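Local structure of histidine triad (HIT) protein (Sinorhizobium meliloti, 3NRD) at residues A[19-27]-A[56-67]. The protein probably binds nucleotides and acts on them as a member of the histidine triad (HIT) family, this chain being its HIT-domain part. Sequence-based numbering, arbitrary orientation.
Sequences GTLGLCQMR and DQAMLTFETNLV
E63 carries the polar half of this contact, its carboxylate receiving three consecutive backbone amides: G22 and L23 in the turn between strands 15-20 and 24-29, and C24 at the start of the second strand. E63 OE2 takes a nearly straight bond from L23 N (2.8 Å, 173°) and a weak, bent one from G22 N. E63 OE1 accepts from C24 N at 2.9 Å. The L23 and C24 bonds, one at each oxygen and both through its syn lone pair, restrain rotation of the carboxylate about CG-CD.

L21 packs along the glutamate chain, running in the opposite direction, with its CB 3.5 Å from E63 CD. Apolar contacts surround this grip. L21 CD1 reaches V67 CG2 at 3.7 Å, and that methyl also meets M26, a selenomethionine, tip to tip at CE. Toward the helix N-terminus, L23, with CG anti to its backbone N (chi1 176°), pushes CD2 to 3.8 Å from M59 CB and close to the D56 backbone, while C24 SG touches L60 CD1 (3.5 Å). The carboxylate of D56 turns to a salt bridge with R43.

A leucine in place of E63 would probably leave the amides of L23 and C24 without their acceptor and the turn less firmly fixed. The contact ties a beta-hairpin turn of the HIT-domain sheet to helix 54-75 through a buried carboxylate whose charge the amides are likely to stabilise.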
loop_
_atom_site.group_PDB
_atom_site.type_symbol
_atom_site.label_atom_id
_atom_site.label_comp_id
_atom_site.label_asym_id
_atom_site.label_seq_id
_atom_site.Cartn_x
_atom_site.Cartn_y
_atom_site.Cartn_z
ATOM N N GLY A 19 6.209 -12.942 15.172
ATOM C CA GLY A 19 5.194 -13.986 15.049
ATOM C C GLY A 19 4.829 -14.277 13.608
ATOM O O GLY A 19 5.312 -13.642 12.684
ATOM N N THR A 20 3.972 -15.265 13.449
ATOM C CA THR A 20 3.424 -15.661 12.165
ATOM C C THR A 20 1.933 -15.716 12.326
ATOM O O THR A 20 1.452 -16.073 13.396
ATOM C CB THR A 20 3.984 -17.036 11.771
ATOM O OG1 THR A 20 5.419 -16.944 11.761
ATOM C CG2 THR A 20 3.505 -17.467 10.400
ATOM N N LEU A 21 1.224 -15.344 11.273
ATOM C CA LEU A 21 -0.221 -15.486 11.159
ATOM C C LEU A 21 -0.439 -16.798 10.411
ATOM O O LEU A 21 0.298 -17.742 10.684
ATOM C CB LEU A 21 -0.816 -14.249 10.491
ATOM C CG LEU A 21 -0.630 -12.921 11.238
ATOM C CD1 LEU A 21 -1.236 -11.783 10.416
ATOM C CD2 LEU A 21 -1.217 -12.941 12.650
ATOM N N GLY A 22 -1.425 -16.925 9.534
ATOM C CA GLY A 22 -1.577 -18.139 8.741
ATOM C C GLY A 22 -0.699 -18.154 7.508
ATOM O O GLY A 22 0.054 -19.090 7.236
ATOM N N LEU A 23 -0.854 -17.123 6.720
ATOM C CA LEU A 23 -0.096 -16.976 5.505
ATOM C C LEU A 23 1.186 -16.168 5.735
ATOM O O LEU A 23 2.221 -16.524 5.166
ATOM C CB LEU A 23 -0.945 -16.291 4.455
ATOM C CG LEU A 23 -0.273 -15.953 3.117
ATOM C CD1 LEU A 23 0.278 -17.186 2.453
ATOM C CD2 LEU A 23 -1.302 -15.220 2.232
ATOM N N CYS A 24 1.088 -15.079 6.508
ATOM C CA CYS A 24 2.153 -14.089 6.610
ATOM C C CYS A 24 2.984 -14.220 7.880
ATOM O O CYS A 24 2.425 -14.343 8.965
ATOM C CB CYS A 24 1.591 -12.691 6.572
ATOM S SG CYS A 24 0.971 -12.209 4.964
ATOM N N GLN A 25 4.313 -14.210 7.732
ATOM C CA GLN A 25 5.209 -13.875 8.824
ATOM C C GLN A 25 5.060 -12.384 9.119
ATOM O O GLN A 25 4.872 -11.595 8.190
ATOM C CB GLN A 25 6.654 -14.150 8.463
ATOM C CG GLN A 25 7.001 -15.629 8.374
ATOM C CD GLN A 25 8.414 -15.891 7.885
ATOM O OE1 GLN A 25 9.274 -15.029 7.986
ATOM N NE2 GLN A 25 8.647 -17.093 7.318
HETATM N N MSE A 26 5.146 -12.020 10.400
HETATM C CA MSE A 26 5.091 -10.632 10.848
HETATM C C MSE A 26 6.445 -10.232 11.376
HETATM O O MSE A 26 7.046 -10.962 12.188
HETATM C CB MSE A 26 4.106 -10.439 11.990
HETATM C CG MSE A 26 2.704 -10.692 11.652
HETATM SE SE MSE A 26 1.492 -10.247 13.153
HETATM C CE MSE A 26 2.021 -8.424 13.221
ATOM N N ARG A 27 6.919 -9.072 10.942
ATOM C CA ARG A 27 8.135 -8.503 11.481
ATOM C C ARG A 27 7.918 -7.063 11.839
ATOM O O ARG A 27 7.169 -6.393 11.190
ATOM C CB ARG A 27 9.263 -8.596 10.486
ATOM C CG ARG A 27 9.554 -10.007 10.090
ATOM C CD ARG A 27 10.702 -10.112 9.135
ATOM N NE ARG A 27 12.019 -10.102 9.759
ATOM C CZ ARG A 27 12.580 -11.119 10.402
ATOM N NH1 ARG A 27 11.927 -12.254 10.617
ATOM N NH2 ARG A 27 13.815 -10.982 10.871
ATOM N N ASP A 56 -5.037 -16.837 -1.527
ATOM C CA ASP A 56 -3.935 -16.181 -0.803
ATOM C C ASP A 56 -4.062 -14.649 -0.801
ATOM O O ASP A 56 -3.767 -14.000 0.206
ATOM C CB ASP A 56 -2.583 -16.568 -1.386
ATOM C CG ASP A 56 -2.149 -17.990 -1.036
ATOM O OD1 ASP A 56 -2.680 -18.598 -0.080
ATOM O OD2 ASP A 56 -1.241 -18.503 -1.734
ATOM N N GLN A 57 -4.510 -14.066 -1.905
ATOM C CA GLN A 57 -4.833 -12.626 -1.908
ATOM C C GLN A 57 -5.879 -12.263 -0.857
ATOM O O GLN A 57 -5.797 -11.225 -0.243
ATOM C CB GLN A 57 -5.384 -12.187 -3.244
ATOM C CG GLN A 57 -4.418 -12.264 -4.362
ATOM C CD GLN A 57 -5.036 -11.870 -5.660
ATOM O OE1 GLN A 57 -5.858 -10.966 -5.721
ATOM N NE2 GLN A 57 -4.606 -12.505 -6.715
ATOM N N ALA A 58 -6.868 -13.123 -0.689
ATOM C CA ALA A 58 -7.922 -12.947 0.312
ATOM C C ALA A 58 -7.363 -13.067 1.712
ATOM O O ALA A 58 -7.681 -12.238 2.568
ATOM C CB ALA A 58 -9.061 -14.000 0.108
HETATM N N MSE A 59 -6.571 -14.120 1.944
HETATM C CA MSE A 59 -5.875 -14.343 3.217
HETATM C C MSE A 59 -5.026 -13.127 3.573
HETATM O O MSE A 59 -5.017 -12.676 4.736
HETATM C CB MSE A 59 -4.929 -15.570 3.183
HETATM C CG MSE A 59 -5.482 -16.980 3.582
HETATM SE SE MSE A 59 -6.285 -17.094 5.309
HETATM C CE MSE A 59 -5.611 -15.571 6.218
ATOM N N LEU A 60 -4.282 -12.620 2.587
ATOM C CA LEU A 60 -3.403 -11.462 2.819
ATOM C C LEU A 60 -4.201 -10.206 3.149
ATOM O O LEU A 60 -3.767 -9.398 3.948
ATOM C CB LEU A 60 -2.509 -11.180 1.603
ATOM C CG LEU A 60 -1.643 -9.915 1.634
ATOM C CD1 LEU A 60 -0.692 -10.017 2.851
ATOM C CD2 LEU A 60 -0.886 -9.715 0.288
ATOM N N THR A 61 -5.310 -10.002 2.440
ATOM C CA THR A 61 -6.199 -8.849 2.685
ATOM C C THR A 61 -6.594 -8.783 4.138
ATOM O O THR A 61 -6.387 -7.785 4.798
ATOM C CB THR A 61 -7.461 -8.936 1.770
ATOM O OG1 THR A 61 -7.018 -8.835 0.417
ATOM C CG2 THR A 61 -8.478 -7.844 2.076
ATOM N N PHE A 62 -7.095 -9.889 4.641
ATOM C CA PHE A 62 -7.675 -9.905 5.983
ATOM C C PHE A 62 -6.642 -9.984 7.074
ATOM O O PHE A 62 -6.869 -9.449 8.140
ATOM C CB PHE A 62 -8.726 -11.006 6.066
ATOM C CG PHE A 62 -9.920 -10.667 5.229
ATOM C CD1 PHE A 62 -10.704 -9.570 5.556
ATOM C CD2 PHE A 62 -10.212 -11.363 4.106
ATOM C CE1 PHE A 62 -11.757 -9.202 4.780
ATOM C CE2 PHE A 62 -11.282 -11.007 3.346
ATOM C CZ PHE A 62 -12.060 -9.933 3.689
ATOM N N GLU A 63 -5.531 -10.656 6.802
ATOM C CA GLU A 63 -4.372 -10.603 7.696
ATOM C C GLU A 63 -3.861 -9.169 7.754
ATOM O O GLU A 63 -3.602 -8.684 8.834
ATOM C CB GLU A 63 -3.254 -11.596 7.285
ATOM C CG GLU A 63 -3.569 -13.018 7.759
ATOM C CD GLU A 63 -2.507 -14.075 7.385
ATOM O OE1 GLU A 63 -1.405 -13.716 6.918
ATOM O OE2 GLU A 63 -2.770 -15.292 7.561
ATOM N N THR A 64 -3.745 -8.499 6.599
ATOM C CA THR A 64 -3.280 -7.097 6.567
ATOM C C THR A 64 -4.194 -6.182 7.385
ATOM O O THR A 64 -3.711 -5.388 8.189
ATOM C CB THR A 64 -3.136 -6.569 5.145
ATOM O OG1 THR A 64 -2.091 -7.285 4.463
ATOM C CG2 THR A 64 -2.776 -5.080 5.146
ATOM N N ASN A 65 -5.499 -6.379 7.213
ATOM C CA ASN A 65 -6.517 -5.528 7.757
ATOM C C ASN A 65 -6.719 -5.801 9.239
ATOM O O ASN A 65 -6.931 -4.852 10.004
ATOM C CB ASN A 65 -7.819 -5.648 6.939
ATOM C CG ASN A 65 -7.665 -5.065 5.509
ATOM O OD1 ASN A 65 -6.645 -4.455 5.202
ATOM N ND2 ASN A 65 -8.647 -5.292 4.644
ATOM N N LEU A 66 -6.621 -7.087 9.634
ATOM C CA LEU A 66 -6.590 -7.446 11.051
ATOM C C LEU A 66 -5.398 -6.803 11.737
ATOM O O LEU A 66 -5.540 -6.285 12.807
ATOM C CB LEU A 66 -6.531 -8.969 11.222
ATOM C CG LEU A 66 -6.639 -9.568 12.606
ATOM C CD1 LEU A 66 -8.089 -9.659 13.070
ATOM C CD2 LEU A 66 -5.959 -10.962 12.613
ATOM N N VAL A 67 -4.227 -6.861 11.123
ATOM C CA VAL A 67 -3.034 -6.248 11.704
ATOM C C VAL A 67 -3.152 -4.734 11.744
ATOM O O VAL A 67 -2.760 -4.131 12.725
ATOM C CB VAL A 67 -1.743 -6.696 10.958
ATOM C CG1 VAL A 67 -0.544 -5.833 11.307
ATOM C CG2 VAL A 67 -1.473 -8.162 11.302
#